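PDB 6AGI: calcium uptake protein 3, mitochondrial from Homo sapiens, which senses calcium through its EF-hands and, as a disulfide-linked heterodimer with MICU1, regulates the mitochondrial calcium uniporter channel in the central nervous system and skeletal muscle. Local coordinates for residues P69-G74 against L213-G218. Numbering follows the deposited sequence.
Sequences PPVWKG and LVHFFG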
loop_
_atom_site.group_PDB
_atom_site.type_symbol
_atom_site.label_atom_id
_atom_site.label_comp_id
_atom_site.label_asym_id
_atom_site.label_seq_id
_atom_site.Cartn_x
_atom_site.Cartn_y
_atom_site.Cartn_z
ATOM N N PRO B 69 19.013 28.223 7.436
ATOM C CA PRO B 69 19.450 28.204 6.044
ATOM C C PRO B 69 18.236 28.239 5.143
ATOM O O PRO B 69 17.200 27.648 5.472
ATOM C CB PRO B 69 20.192 26.863 5.905
ATOM C CG PRO B 69 20.477 26.404 7.315
ATOM C CD PRO B 69 19.351 26.973 8.147
ATOM N N PRO B 70 18.315 28.931 4.015
ATOM C CA PRO B 70 17.219 28.884 3.049
ATOM C C PRO B 70 17.115 27.489 2.447
ATOM O O PRO B 70 17.985 26.628 2.622
ATOM C CB PRO B 70 17.597 29.931 2.000
ATOM C CG PRO B 70 19.050 30.202 2.203
ATOM C CD PRO B 70 19.463 29.730 3.555
ATOM N N VAL B 71 16.024 27.279 1.708
ATOM C CA VAL B 71 15.740 25.937 1.227
ATOM C C VAL B 71 16.858 25.437 0.317
ATOM O O VAL B 71 17.194 24.243 0.313
ATOM C CB VAL B 71 14.359 25.920 0.549
ATOM C CG1 VAL B 71 14.406 26.685 -0.755
ATOM C CG2 VAL B 71 13.883 24.499 0.335
ATOM N N TRP B 72 17.503 26.330 -0.403
ATOM C CA TRP B 72 18.488 25.823 -1.344
ATOM C C TRP B 72 19.786 25.357 -0.677
ATOM O O TRP B 72 20.669 24.843 -1.367
ATOM C CB TRP B 72 18.763 26.884 -2.405
ATOM C CG TRP B 72 19.140 28.237 -1.855
ATOM C CD1 TRP B 72 18.292 29.251 -1.527
ATOM C CD2 TRP B 72 20.467 28.714 -1.573
ATOM N NE1 TRP B 72 19.003 30.327 -1.058
ATOM C CE2 TRP B 72 20.339 30.022 -1.073
ATOM C CE3 TRP B 72 21.747 28.154 -1.682
ATOM C CZ2 TRP B 72 21.442 30.787 -0.686
ATOM C CZ3 TRP B 72 22.845 28.915 -1.303
ATOM C CH2 TRP B 72 22.686 30.219 -0.812
ATOM N N LYS B 73 19.846 25.450 0.615
ATOM C CA LYS B 73 20.947 24.971 1.370
ATOM C C LYS B 73 20.631 23.615 2.002
ATOM O O LYS B 73 21.317 23.215 2.877
ATOM C CB LYS B 73 21.329 25.953 2.427
ATOM C CG LYS B 73 21.953 27.181 1.899
ATOM C CD LYS B 73 23.161 27.493 2.714
ATOM C CE LYS B 73 24.228 26.474 2.502
ATOM N NZ LYS B 73 24.473 26.373 1.069
ATOM N N GLY B 74 19.574 22.949 1.555
ATOM C CA GLY B 74 19.232 21.638 2.059
ATOM C C GLY B 74 20.312 20.618 1.758
ATOM O O GLY B 74 21.034 20.711 0.765
ATOM N N LEU B 213 9.235 26.378 8.881
ATOM C CA LEU B 213 8.477 27.484 8.315
ATOM C C LEU B 213 9.405 28.546 7.697
ATOM O O LEU B 213 9.178 29.009 6.568
ATOM C CB LEU B 213 7.611 28.061 9.424
ATOM C CG LEU B 213 6.146 28.360 9.211
ATOM C CD1 LEU B 213 5.450 27.164 8.627
ATOM C CD2 LEU B 213 5.555 28.729 10.575
ATOM N N VAL B 214 10.477 28.918 8.410
ATOM C CA VAL B 214 11.446 29.890 7.896
ATOM C C VAL B 214 12.320 29.273 6.800
ATOM O O VAL B 214 12.642 29.921 5.790
ATOM C CB VAL B 214 12.289 30.442 9.061
ATOM C CG1 VAL B 214 13.335 31.393 8.556
ATOM C CG2 VAL B 214 11.378 31.190 10.014
ATOM N N HIS B 215 12.718 28.020 6.980
ATOM C CA HIS B 215 13.519 27.354 5.971
ATOM C C HIS B 215 12.775 27.301 4.638
ATOM O O HIS B 215 13.380 27.505 3.580
ATOM C CB HIS B 215 13.873 25.950 6.461
ATOM C CG HIS B 215 14.622 25.129 5.459
ATOM N ND1 HIS B 215 15.975 25.260 5.254
ATOM C CD2 HIS B 215 14.210 24.163 4.608
ATOM C CE1 HIS B 215 16.366 24.409 4.323
ATOM N NE2 HIS B 215 15.313 23.734 3.909
ATOM N N PHE B 216 11.454 27.048 4.678
ATOM C CA PHE B 216 10.631 26.872 3.474
ATOM C C PHE B 216 10.233 28.199 2.853
ATOM O O PHE B 216 10.379 28.388 1.640
ATOM C CB PHE B 216 9.370 26.071 3.801
ATOM C CG PHE B 216 9.607 24.593 3.921
ATOM C CD1 PHE B 216 10.671 23.986 3.263
ATOM C CD2 PHE B 216 8.777 23.811 4.694
ATOM C CE1 PHE B 216 10.885 22.609 3.368
ATOM C CE2 PHE B 216 8.990 22.446 4.813
ATOM C CZ PHE B 216 10.042 21.841 4.141
ATOM N N PHE B 217 9.694 29.120 3.660
ATOM C CA PHE B 217 9.099 30.342 3.129
ATOM C C PHE B 217 9.819 31.608 3.572
ATOM O O PHE B 217 9.253 32.700 3.451
ATOM C CB PHE B 217 7.631 30.421 3.519
ATOM C CG PHE B 217 6.928 29.111 3.413
ATOM C CD1 PHE B 217 6.566 28.602 2.172
ATOM C CD2 PHE B 217 6.646 28.367 4.544
ATOM C CE1 PHE B 217 5.928 27.383 2.063
ATOM C CE2 PHE B 217 6.020 27.151 4.433
ATOM C CZ PHE B 217 5.665 26.659 3.184
ATOM N N GLY B 218 11.037 31.501 4.098
ATOM C CA GLY B 218 11.795 32.687 4.421
ATOM C C GLY B 218 11.340 33.352 5.701
ATOM O O GLY B 218 10.378 32.943 6.360
#
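His215, near the end of helix 211-217, reaches across to the backbone of Pro69 and lies against Val71, a compact example of how one helix side chain can fasten an irregular loop. The polar part is a single hydrogen bond: His215 ND1 donates to Pro69 O at 2.7 Å, bent to 137° at the hydrogen. The donor stands above the carbonyl plane, and the oxygen is tilted out of the imidazole plane, so the bond is well off straight. The bond requires the proton on ND1. The ring swings out from the helix to meet the loop because chi1 (176°) sets CG opposite the backbone N, and its CE1 also comes 3.2 Å from Pro70 O. That same Pro70 O accepts a bond from Lys73 N, and Gly74 N bonds to Val71 O, so the turn facing the ring is braced from within.

The packing part is a CH-pi contact. Val71 CA sits over one face of the imidazole, 3.8 Å from its centroid, while Val71 CG2 lies near His215 NE2. Farther on, CG2 reaches the edge of the Phe216 ring at CD1, 4.4 Å away, a looser apolar touch; Phe216 itself packs edge-to-face with Phe233 of helix 227-250. Replacing His215 by an alanine is likely to leave Pro69 O without this donor and Val71 without the ring face it lies on, weakening the tie between loop and helix.

Helix 211-217 is also covered by helix 124-138, which Leu213 and Phe217 touch, and the side chain of Phe216 is about 10 Å from that of Asp123, a binding residue of the first calcium site. The arrangement is thus a histidine side-chain-to-backbone hydrogen bond with CH-pi packing, joining the loop between helices 58-66 and 78-81 to a short helix beside EF-hand 1.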